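Local coordinates for protein 70 kDa peptidylprolyl isomerase, putative (Plasmodium falciparum, PDB 2FBN) that is a putative FK506-binding peptidylprolyl isomerase whose C-terminal tetratricopeptide repeat domain interacts with the C-terminal pentapeptide of Hsp90, at residues M133-Y146 with S161-R173. Numbering follows the deposited sequence.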
loop_
_atom_site.group_PDB
_atom_site.type_symbol
_atom_site.label_atom_id
_atom_site.label_comp_id
_atom_site.label_asym_id
_atom_site.label_seq_id
_atom_site.Cartn_x
_atom_site.Cartn_y
_atom_site.Cartn_z
ATOM N N MET A 133 -10.011 15.857 1.452
ATOM C CA MET A 133 -11.174 16.721 1.258
ATOM C C MET A 133 -12.220 16.057 0.367
ATOM O O MET A 133 -13.401 15.968 0.741
ATOM C CB MET A 133 -10.742 18.055 0.651
ATOM C CG MET A 133 -11.898 18.907 0.190
ATOM S SD MET A 133 -11.284 20.487 -0.414
ATOM C CE MET A 133 -10.369 19.993 -1.872
ATOM N N TYR A 134 -11.796 15.585 -0.805
ATOM C CA TYR A 134 -12.739 15.011 -1.756
ATOM C C TYR A 134 -13.302 13.677 -1.280
ATOM O O TYR A 134 -14.420 13.323 -1.662
ATOM C CB TYR A 134 -12.111 14.864 -3.133
ATOM C CG TYR A 134 -12.004 16.187 -3.858
ATOM C CD1 TYR A 134 -13.157 16.936 -4.153
ATOM C CD2 TYR A 134 -10.765 16.690 -4.247
ATOM C CE1 TYR A 134 -13.082 18.148 -4.838
ATOM C CE2 TYR A 134 -10.678 17.911 -4.937
ATOM C CZ TYR A 134 -11.837 18.626 -5.217
ATOM O OH TYR A 134 -11.749 19.826 -5.888
ATOM N N PHE A 135 -12.564 12.964 -0.434
ATOM C CA PHE A 135 -13.083 11.690 0.090
ATOM C C PHE A 135 -14.029 11.904 1.274
ATOM O O PHE A 135 -14.785 11.001 1.640
ATOM C CB PHE A 135 -11.950 10.736 0.500
ATOM C CG PHE A 135 -12.408 9.298 0.676
ATOM C CD1 PHE A 135 -12.846 8.555 -0.415
ATOM C CD2 PHE A 135 -12.396 8.695 1.943
ATOM C CE1 PHE A 135 -13.270 7.202 -0.245
ATOM C CE2 PHE A 135 -12.792 7.347 2.113
ATOM C CZ PHE A 135 -13.237 6.613 1.010
ATOM N N GLY A 136 -13.984 13.092 1.868
ATOM C CA GLY A 136 -14.863 13.401 2.985
ATOM C C GLY A 136 -14.210 13.476 4.348
ATOM O O GLY A 136 -14.900 13.686 5.359
ATOM N N PHE A 137 -12.881 13.348 4.397
ATOM C CA PHE A 137 -12.133 13.568 5.622
ATOM C C PHE A 137 -11.887 15.066 5.787
ATOM O O PHE A 137 -10.752 15.552 5.698
ATOM C CB PHE A 137 -10.821 12.779 5.620
ATOM C CG PHE A 137 -11.010 11.290 5.794
ATOM C CD1 PHE A 137 -11.543 10.779 6.982
ATOM C CD2 PHE A 137 -10.645 10.416 4.785
ATOM C CE1 PHE A 137 -11.712 9.379 7.164
ATOM C CE2 PHE A 137 -10.803 9.007 4.947
ATOM C CZ PHE A 137 -11.348 8.504 6.140
ATOM N N LEU A 138 -12.987 15.785 6.013
ATOM C CA LEU A 138 -12.983 17.260 5.967
ATOM C C LEU A 138 -12.181 17.939 7.063
ATOM O O LEU A 138 -11.439 18.885 6.792
ATOM C CB LEU A 138 -14.416 17.809 5.937
ATOM C CG LEU A 138 -15.256 17.403 4.727
ATOM C CD1 LEU A 138 -16.635 18.050 4.794
ATOM C CD2 LEU A 138 -14.548 17.735 3.410
ATOM N N GLU A 139 -12.296 17.460 8.300
ATOM C CA GLU A 139 -11.536 18.055 9.400
ATOM C C GLU A 139 -10.041 17.806 9.211
ATOM O O GLU A 139 -9.232 18.710 9.382
ATOM C CB GLU A 139 -12.027 17.516 10.746
ATOM C CG GLU A 139 -13.521 17.676 10.902
ATOM C CD GLU A 139 -13.901 18.838 11.780
ATOM O OE1 GLU A 139 -14.689 18.613 12.734
ATOM O OE2 GLU A 139 -13.403 19.963 11.534
ATOM N N GLU A 140 -9.710 16.573 8.822
ATOM C CA GLU A 140 -8.359 16.175 8.453
ATOM C C GLU A 140 -7.807 17.077 7.351
ATOM O O GLU A 140 -6.700 17.621 7.471
ATOM C CB GLU A 140 -8.332 14.715 7.977
ATOM C CG GLU A 140 -8.605 13.690 9.098
ATOM C CD GLU A 140 -10.103 13.391 9.383
ATOM O OE1 GLU A 140 -11.045 13.990 8.782
ATOM O OE2 GLU A 140 -10.329 12.501 10.247
ATOM N N ALA A 141 -8.587 17.219 6.287
ATOM C CA ALA A 141 -8.178 18.042 5.144
ATOM C C ALA A 141 -7.919 19.493 5.556
ATOM O O ALA A 141 -6.939 20.120 5.117
ATOM C CB ALA A 141 -9.231 17.991 4.072
ATOM N N LYS A 142 -8.790 20.027 6.404
ATOM C CA LYS A 142 -8.623 21.414 6.844
ATOM C C LYS A 142 -7.281 21.583 7.549
ATOM O O LYS A 142 -6.580 22.580 7.337
ATOM C CB LYS A 142 -9.792 21.836 7.734
ATOM C CG LYS A 142 -9.709 23.291 8.166
ATOM C CD LYS A 142 -10.955 23.713 8.886
ATOM C CE LYS A 142 -10.769 25.107 9.470
ATOM N NZ LYS A 142 -11.873 25.414 10.419
ATOM N N GLU A 143 -6.919 20.608 8.391
ATOM C CA GLU A 143 -5.625 20.656 9.092
ATOM C C GLU A 143 -4.442 20.589 8.116
ATOM O O GLU A 143 -3.493 21.366 8.233
ATOM C CB GLU A 143 -5.538 19.529 10.130
ATOM C CG GLU A 143 -6.505 19.680 11.312
ATOM C CD GLU A 143 -6.005 18.988 12.586
ATOM O OE1 GLU A 143 -5.080 18.138 12.498
ATOM O OE2 GLU A 143 -6.543 19.301 13.683
ATOM N N ASN A 144 -4.506 19.665 7.156
ATOM C CA ASN A 144 -3.436 19.494 6.156
ATOM C C ASN A 144 -3.238 20.799 5.401
ATOM O O ASN A 144 -2.117 21.258 5.210
ATOM C CB ASN A 144 -3.776 18.451 5.085
ATOM C CG ASN A 144 -4.147 17.082 5.643
ATOM O OD1 ASN A 144 -4.973 16.389 5.062
ATOM N ND2 ASN A 144 -3.534 16.692 6.749
ATOM N N LEU A 145 -4.360 21.359 4.957
ATOM C CA LEU A 145 -4.344 22.518 4.052
ATOM C C LEU A 145 -3.984 23.796 4.799
ATOM O O LEU A 145 -3.236 24.632 4.275
ATOM C CB LEU A 145 -5.671 22.641 3.293
ATOM C CG LEU A 145 -5.905 21.514 2.281
ATOM C CD1 LEU A 145 -7.358 21.535 1.767
ATOM C CD2 LEU A 145 -4.855 21.571 1.126
ATOM N N TYR A 146 -4.480 23.930 6.027
ATOM C CA TYR A 146 -4.096 25.066 6.878
ATOM C C TYR A 146 -2.592 25.032 7.116
ATOM O O TYR A 146 -1.924 26.061 7.019
ATOM C CB TYR A 146 -4.876 25.066 8.203
ATOM C CG TYR A 146 -4.582 26.273 9.077
ATOM C CD1 TYR A 146 -5.311 27.456 8.932
ATOM C CD2 TYR A 146 -3.570 26.236 10.037
ATOM C CE1 TYR A 146 -5.043 28.575 9.723
ATOM C CE2 TYR A 146 -3.294 27.357 10.831
ATOM C CZ TYR A 146 -4.038 28.513 10.670
ATOM O OH TYR A 146 -3.773 29.629 11.453
ATOM N N SER A 161 -7.765 25.417 -2.549
ATOM C CA SER A 161 -8.188 24.136 -1.981
ATOM C C SER A 161 -8.628 24.299 -0.524
ATOM O O SER A 161 -9.644 23.736 -0.113
ATOM C CB SER A 161 -7.082 23.098 -2.116
ATOM O OG SER A 161 -6.880 22.778 -3.490
ATOM N N TYR A 162 -7.890 25.103 0.234
ATOM C CA TYR A 162 -8.292 25.439 1.603
ATOM C C TYR A 162 -9.683 26.096 1.670
ATOM O O TYR A 162 -10.524 25.703 2.476
ATOM C CB TYR A 162 -7.246 26.325 2.297
ATOM C CG TYR A 162 -7.662 26.665 3.710
ATOM C CD1 TYR A 162 -7.461 25.753 4.756
ATOM C CD2 TYR A 162 -8.314 27.870 3.999
ATOM C CE1 TYR A 162 -7.875 26.051 6.054
ATOM C CE2 TYR A 162 -8.725 28.178 5.295
ATOM C CZ TYR A 162 -8.496 27.268 6.316
ATOM O OH TYR A 162 -8.917 27.575 7.592
ATOM N N GLU A 163 -9.938 27.077 0.803
ATOM C CA GLU A 163 -11.250 27.702 0.731
ATOM C C GLU A 163 -12.340 26.692 0.390
ATOM O O GLU A 163 -13.426 26.736 0.959
ATOM C CB GLU A 163 -11.249 28.860 -0.277
ATOM C CG GLU A 163 -10.341 30.019 0.129
ATOM C CD GLU A 163 -10.791 30.697 1.419
ATOM O OE1 GLU A 163 -12.003 30.673 1.735
ATOM O OE2 GLU A 163 -9.919 31.256 2.116
ATOM N N LEU A 164 -12.044 25.765 -0.523
ATOM C CA LEU A 164 -13.059 24.778 -0.890
ATOM C C LEU A 164 -13.306 23.882 0.338
ATOM O O LEU A 164 -14.446 23.588 0.683
ATOM C CB LEU A 164 -12.592 23.948 -2.090
ATOM C CG LEU A 164 -13.529 22.825 -2.561
ATOM C CD1 LEU A 164 -14.933 23.337 -2.858
ATOM C CD2 LEU A 164 -12.940 22.126 -3.781
ATOM N N CYS A 165 -12.222 23.489 0.999
ATOM C CA CYS A 165 -12.341 22.644 2.190
ATOM C C CYS A 165 -13.253 23.278 3.234
ATOM O O CYS A 165 -14.171 22.638 3.739
ATOM C CB CYS A 165 -10.976 22.347 2.793
ATOM S SG CYS A 165 -11.106 20.976 3.987
ATOM N N VAL A 166 -13.007 24.550 3.539
ATOM C CA VAL A 166 -13.798 25.278 4.546
ATOM C C VAL A 166 -15.268 25.406 4.114
ATOM O O VAL A 166 -16.188 25.249 4.927
ATOM C CB VAL A 166 -13.142 26.658 4.847
ATOM C CG1 VAL A 166 -14.055 27.543 5.697
ATOM C CG2 VAL A 166 -11.805 26.447 5.540
ATOM N N ASN A 167 -15.477 25.652 2.821
ATOM C CA ASN A 167 -16.822 25.689 2.237
ATOM C C ASN A 167 -17.553 24.358 2.445
ATOM O O ASN A 167 -18.689 24.326 2.903
ATOM C CB ASN A 167 -16.734 26.048 0.747
ATOM C CG ASN A 167 -18.086 26.119 0.067
ATOM O OD1 ASN A 167 -18.653 25.097 -0.305
ATOM N ND2 ASN A 167 -18.595 27.341 -0.130
ATOM N N LYS A 168 -16.887 23.261 2.087
ATOM C CA LYS A 168 -17.421 21.922 2.274
ATOM C C LYS A 168 -17.743 21.623 3.737
ATOM O O LYS A 168 -18.799 21.057 4.036
ATOM C CB LYS A 168 -16.403 20.902 1.758
ATOM C CG LYS A 168 -16.327 20.849 0.243
ATOM C CD LYS A 168 -15.340 19.775 -0.209
ATOM C CE LYS A 168 -15.486 19.475 -1.682
ATOM N NZ LYS A 168 -16.577 18.485 -1.928
ATOM N N LEU A 169 -16.834 21.995 4.635
ATOM C CA LEU A 169 -16.984 21.701 6.060
ATOM C C LEU A 169 -18.153 22.481 6.667
ATOM O O LEU A 169 -18.941 21.930 7.433
ATOM C CB LEU A 169 -15.680 21.961 6.816
ATOM C CG LEU A 169 -15.537 21.520 8.279
ATOM C CD1 LEU A 169 -15.765 20.005 8.480
ATOM C CD2 LEU A 169 -14.175 21.944 8.797
ATOM N N LYS A 170 -18.286 23.751 6.291
ATOM C CA LYS A 170 -19.434 24.555 6.735
ATOM C C LYS A 170 -20.771 23.977 6.235
ATOM O O LYS A 170 -21.742 23.918 6.990
ATOM C CB LYS A 170 -19.249 26.033 6.359
ATOM C CG LYS A 170 -18.073 26.698 7.107
ATOM C CD LYS A 170 -18.061 28.240 7.033
ATOM C CE LYS A 170 -17.394 28.756 5.758
ATOM N NZ LYS A 170 -17.004 30.208 5.821
ATOM N N GLU A 171 -20.814 23.527 4.983
ATOM C CA GLU A 171 -21.990 22.824 4.461
ATOM C C GLU A 171 -22.254 21.517 5.229
ATOM O O GLU A 171 -23.376 21.271 5.669
ATOM C CB GLU A 171 -21.873 22.577 2.946
ATOM C CG GLU A 171 -23.012 21.735 2.342
ATOM C CD GLU A 171 -23.242 21.963 0.843
ATOM O OE1 GLU A 171 -23.526 20.971 0.123
ATOM O OE2 GLU A 171 -23.160 23.125 0.373
ATOM N N ALA A 172 -21.215 20.699 5.401
ATOM C CA ALA A 172 -21.348 19.381 6.049
ATOM C C ALA A 172 -21.899 19.480 7.467
ATOM O O ALA A 172 -22.730 18.657 7.879
ATOM C CB ALA A 172 -20.014 18.648 6.059
ATOM N N ARG A 173 -21.438 20.492 8.203
ATOM C CA ARG A 173 -21.860 20.706 9.587
ATOM C C ARG A 173 -23.345 21.070 9.722
ATOM O O ARG A 173 -23.950 20.832 10.771
ATOM C CB ARG A 173 -20.969 21.743 10.269
ATOM C CG ARG A 173 -19.618 21.197 10.697
ATOM C CD ARG A 173 -18.668 22.323 11.051
ATOM N NE ARG A 173 -17.420 21.834 11.636
ATOM C CZ ARG A 173 -16.332 22.582 11.802
ATOM N NH1 ARG A 173 -16.332 23.856 11.424
ATOM N NH2 ARG A 173 -15.242 22.058 12.347
HETATM O O HOH W 1 -15.956 16.199 -0.277
HETATM O O HOH W 2 -17.218 18.910 11.956
HETATM O O HOH W 3 -12.627 22.889 12.346
#
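Cys165 enters as a knob among Met133, Leu138, Ala141 and Leu145, with Cys165 SG 3.5 Å from Ala141 CB. SG swings anti to the backbone N (chi1 -166°), which turns it onto the first turn of helix 138-151, while Cys165 CB touches both Met133 SD and Leu145 CD1. In return, Met133 fits a hole lined by Ser161, Leu164, Cys165 and Lys168; its chain runs straight to the sulfur and then bends at chi3, bringing Met133 CE to within 3.8 Å of Leu164 CD2. The same methyl carbon, CE, lies over one face of the Tyr134 ring. Farther along, Leu138 sets CB against Leu169 CD1 at 3.6 Å and CD1 against Ala172 CB.

The short axes approach to 9.4 Å with N-to-C directions 154° apart, so helix 156-173 returns nearly antiparallel to helix 138-151. It packs on helix 138-151 and also on Met133 and Tyr134 at the end of helix 122-135, both within the tetratricopeptide repeat range, consistent with the C-terminal helix that caps many such domains. A Schellman motif at Gly136 ends helix 122-135, and Phe137 is the N-cap of helix 138-151.

Among the aromatic contacts, Tyr162 receives Leu145 CB and Lys142 O at its ring edge, in plane, while Val166 CG2 lies over one face. Extended Lys142 passes this ring, Lys142 CE 3.6 Å from Tyr162 OH.

The polar links are a salt bridge and bridging waters. Glu139 OE2 forms the salt bridge with Arg173 NH2 at 2.9 Å, although carboxylate and guanidinium planes stand 76° apart. Water 2 joins Glu139 OE1 to Arg173 NE, and Leu169 CD2 lies over one guanidinium face. Elsewhere, water 1 donates to Met133 O and accepts from Lys168 NZ at 2.9 Å.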